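Sensor histidine kinase (Rhodopseudomonas palustris, PDB 3VA9) probably senses a signal through this four-helix-bundle domain and passes it on by ATP-dependent phosphorylation of a histidine in its kinase region. Local coordinates at residues L84-L87 and T88-M92; D119-T122 and E123-E126. All blocks are in the same frame, centred on the assembly; numbering follows the deposited sequence.

Interaction 1. Residues L84-L87 and T88-M92; sequences LRLL and TDMRM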
# COMPACT_ATOMS: atom_id res chain seq x y z
N LEU A 84 5.51 0.72 8.25
CA LEU A 84 4.92 0.62 6.91
C LEU A 84 3.40 0.47 7.00
O LEU A 84 2.65 1.17 6.31
CB LEU A 84 5.50 -0.58 6.14
CG LEU A 84 4.83 -0.88 4.80
CD1 LEU A 84 5.10 0.24 3.81
CD2 LEU A 84 5.28 -2.22 4.23
N ARG A 85 2.96 -0.43 7.87
CA ARG A 85 1.54 -0.74 8.04
C ARG A 85 0.71 0.47 8.47
O ARG A 85 -0.42 0.65 8.01
CB ARG A 85 1.36 -1.85 9.08
CG ARG A 85 -0.08 -2.26 9.24
CD ARG A 85 -0.27 -3.66 8.68
NE ARG A 85 -1.63 -3.89 8.22
CZ ARG A 85 -2.19 -5.10 8.16
NH1 ARG A 85 -1.50 -6.16 8.57
NH2 ARG A 85 -3.43 -5.24 7.71
N LEU A 86 1.27 1.27 9.37
CA LEU A 86 0.64 2.53 9.75
C LEU A 86 0.42 3.38 8.50
O LEU A 86 -0.67 3.92 8.28
CB LEU A 86 1.52 3.30 10.75
CG LEU A 86 1.04 4.72 11.14
CD1 LEU A 86 -0.36 4.68 11.75
CD2 LEU A 86 2.01 5.40 12.10
N LEU A 87 1.47 3.50 7.70
CA LEU A 87 1.44 4.32 6.49
C LEU A 87 0.45 3.76 5.47
O LEU A 87 -0.31 4.51 4.87
CB LEU A 87 2.84 4.43 5.88
CG LEU A 87 3.90 5.24 6.66
CD1 LEU A 87 5.30 5.05 6.09
CD2 LEU A 87 3.55 6.72 6.72
N THR A 88 0.45 2.44 5.28
CA THR A 88 -0.47 1.83 4.31
C THR A 88 -1.93 1.88 4.78
O THR A 88 -2.83 2.04 3.97
CB THR A 88 -0.06 0.38 3.90
OG1 THR A 88 -0.08 -0.48 5.04
CG2 THR A 88 1.33 0.36 3.30
N ASP A 89 -2.15 1.77 6.10
CA ASP A 89 -3.50 1.96 6.65
C ASP A 89 -4.04 3.39 6.42
O ASP A 89 -5.20 3.57 6.05
CB ASP A 89 -3.53 1.61 8.15
CG ASP A 89 -3.69 0.10 8.42
OD1 ASP A 89 -3.62 -0.71 7.47
OD2 ASP A 89 -3.87 -0.27 9.60
N MET A 90 -3.21 4.40 6.65
CA MET A 90 -3.63 5.78 6.37
C MET A 90 -3.90 5.98 4.87
O MET A 90 -4.84 6.66 4.50
CB MET A 90 -2.58 6.78 6.86
CG MET A 90 -2.26 6.67 8.36
SD MET A 90 -0.86 7.71 8.84
CE MET A 90 -1.48 9.31 8.34
N ARG A 91 -3.06 5.40 4.02
CA ARG A 91 -3.21 5.55 2.58
C ARG A 91 -4.49 4.86 2.09
O ARG A 91 -5.27 5.45 1.34
CB ARG A 91 -1.99 4.99 1.84
CG ARG A 91 -2.05 5.18 0.31
CD ARG A 91 -2.40 6.63 -0.06
NE ARG A 91 -2.26 6.88 -1.49
CZ ARG A 91 -2.82 7.89 -2.14
NH1 ARG A 91 -3.56 8.77 -1.49
NH2 ARG A 91 -2.62 8.04 -3.45
N MET A 92 -4.69 3.62 2.51
CA MET A 92 -5.93 2.90 2.18
C MET A 92 -7.19 3.63 2.63
O MET A 92 -8.20 3.61 1.94
CB MET A 92 -5.91 1.47 2.73
CG MET A 92 -4.86 0.57 2.06
SD MET A 92 -5.02 0.44 0.26
CE MET A 92 -3.55 1.33 -0.27
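With CG anti to the backbone N (chi1 173°), Leu84 sends its branch forward along the helix to Thr88, whose CG2 lies anti to the carbonyl carbon and beside the backbone N, which points it at Leu84 CD1. The methyls Leu84 CD1 and Thr88 CG2 come to 3.8 Å, the two side chains crossing at a slant. The same torsion of Thr88 brings its hydroxyl over the preceding turn, where OG1 approaches Arg85 O to 3.2 Å. Asp89 N bonds to Arg85 O at 2.8 Å.

This is the i to i+4 pattern of an alpha-helix, here within helix 75-101 of the four-helix bundle that forms the CHASE3 sensor domain. One side of the turn faces inward: Leu84 and Thr88 both pack on Leu64 of helix 47-70, and Leu84 also meets Ile27 of helix 18-44 and Leu129 of helix 121-142. Toward the surface, Asp89 OD1 stands at the edge of the Arg85 guanidinium and in its plane, in a long salt bridge of 3.8 Å to NE. The carboxylate plane is turned 76° from the guanidinium, a poor match for a paired bidentate grip. The stronger partner of Arg85 is Asp65, which NH1 meets in a salt bridge, and Asp89 is a secondary one. Farther round the helix, also on the surface, Leu86 CG touches the sulfur SD of Met90 at 4.2 Å, and Met90 N bonds to Leu86 O at 3.1 Å.

Interaction 2. Residues D119-T122 and E123-E126; sequences DRLT and ERIE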
# COMPACT_ATOMS: atom_id res chain seq x y z
N ASP A 119 -0.27 14.80 2.22
CA ASP A 119 0.32 13.91 3.21
C ASP A 119 1.49 13.10 2.64
O ASP A 119 2.29 12.55 3.40
CB ASP A 119 -0.75 12.98 3.80
CG ASP A 119 -1.86 13.76 4.50
OD1 ASP A 119 -1.58 14.39 5.53
OD2 ASP A 119 -3.00 13.73 4.00
N ARG A 120 1.57 13.03 1.31
CA ARG A 120 2.68 12.38 0.63
C ARG A 120 2.85 10.92 1.07
O ARG A 120 3.96 10.38 1.09
CB ARG A 120 3.98 13.15 0.87
CG ARG A 120 3.98 14.59 0.35
CD ARG A 120 5.23 15.33 0.83
NE ARG A 120 5.25 16.73 0.40
CZ ARG A 120 6.17 17.61 0.79
NH1 ARG A 120 7.14 17.25 1.61
NH2 ARG A 120 6.12 18.87 0.35
N LEU A 121 1.74 10.29 1.42
CA LEU A 121 1.77 8.92 1.91
C LEU A 121 2.43 7.97 0.91
O LEU A 121 3.10 7.01 1.30
CB LEU A 121 0.36 8.46 2.27
CG LEU A 121 -0.10 9.09 3.59
CD1 LEU A 121 -1.59 8.81 3.88
CD2 LEU A 121 0.80 8.59 4.70
N THR A 122 2.25 8.26 -0.37
CA THR A 122 2.85 7.46 -1.44
C THR A 122 4.38 7.50 -1.41
O THR A 122 5.04 6.46 -1.43
CB THR A 122 2.35 7.95 -2.81
OG1 THR A 122 0.94 7.70 -2.91
CG2 THR A 122 3.07 7.22 -3.94
N GLU A 123 4.95 8.70 -1.34
CA GLU A 123 6.39 8.85 -1.20
C GLU A 123 6.86 8.17 0.08
O GLU A 123 7.87 7.47 0.09
CB GLU A 123 6.78 10.33 -1.16
CG GLU A 123 6.54 11.10 -2.46
CD GLU A 123 5.10 11.52 -2.66
OE1 GLU A 123 4.25 11.26 -1.78
OE2 GLU A 123 4.81 12.13 -3.71
N ARG A 124 6.12 8.39 1.17
CA ARG A 124 6.51 7.89 2.48
C ARG A 124 6.49 6.36 2.52
O ARG A 124 7.37 5.74 3.13
CB ARG A 124 5.64 8.50 3.57
CG ARG A 124 5.95 9.97 3.85
CD ARG A 124 4.81 10.67 4.55
NE ARG A 124 4.67 10.28 5.95
CZ ARG A 124 3.66 10.64 6.72
NH1 ARG A 124 2.68 11.40 6.22
NH2 ARG A 124 3.60 10.25 7.99
N ILE A 125 5.51 5.76 1.86
CA ILE A 125 5.45 4.31 1.77
C ILE A 125 6.64 3.75 0.99
O ILE A 125 7.27 2.78 1.43
CB ILE A 125 4.14 3.83 1.15
CG1 ILE A 125 3.00 4.01 2.15
CG2 ILE A 125 4.26 2.36 0.75
CD1 ILE A 125 1.64 4.10 1.50
N GLU A 126 6.97 4.36 -0.14
CA GLU A 126 8.11 3.91 -0.95
C GLU A 126 9.41 3.97 -0.15
O GLU A 126 10.22 3.05 -0.21
CB GLU A 126 8.24 4.73 -2.24
CG GLU A 126 7.13 4.47 -3.26
CD GLU A 126 6.84 2.98 -3.46
OE1 GLU A 126 7.81 2.20 -3.63
OE2 GLU A 126 5.65 2.60 -3.45
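Ile125 N donates to Leu121 O at 2.8 Å, and the side chain of the same isoleucine closes over that carbonyl: CG1 stands 3.1 Å from Leu121 O, with CD1 beside it. An alanine here would keep the amide bond but would probably leave the Leu121 carbonyl less shielded on that side and open a gap against Leu87 of helix 75-101.

One turn earlier the chain enters helix 121-142, with Arg120 as the N-cap residue. Arg124 N bonds to Arg120 O at 2.9 Å. The side chain of Arg124 folds back over this start: a bend at its third torsion (chi3 72°) carries the guanidinium past the first turn to the carbonyl of Asp119, just ahead of the helix. Its NH1 gives a bond of 3.1 Å to Asp119 O, 164° at the hydrogen, arriving on a lone pair in the carbonyl plane while the oxygen lies in the plane of the guanidinium. Over one face of that group sits the methyl CD2 of Leu121, 3.7 Å from NH1 and offset toward the rim. Thus one arginine spans the junction, bonded at its edge and covered by a leucine.

Glu123 bends back at chi2 to lay OE1 3.0 Å from Arg120 O, a meeting of two acceptors, whereas the Arg120 guanidinium extends away from it. That approach probably offsets part of any gain from a negative charge near the helix start, so the neutral Asp119 carbonyl, bonded by Arg124, is likely to be the firmer hold.

Interactions 1 and 2 sit on neighbouring helices, 75-101 and 121-142, with centres about 9 Å apart, and they touch: Leu87 CD1 packs 3.7 Å from Arg124 O, and Met90 CB meets Leu121 CD1 at the same distance. Each has two buried residues and a more exposed flank; what differs is position along the helix. Both carry regular i to i+4 backbone bonds. In 84-92, well inside a helix, the side chains add methyl packing and a long salt bridge. In 119-126, where a helix begins, the addition is an arginine side chain bonded to a backbone carbonyl lying before the first turn.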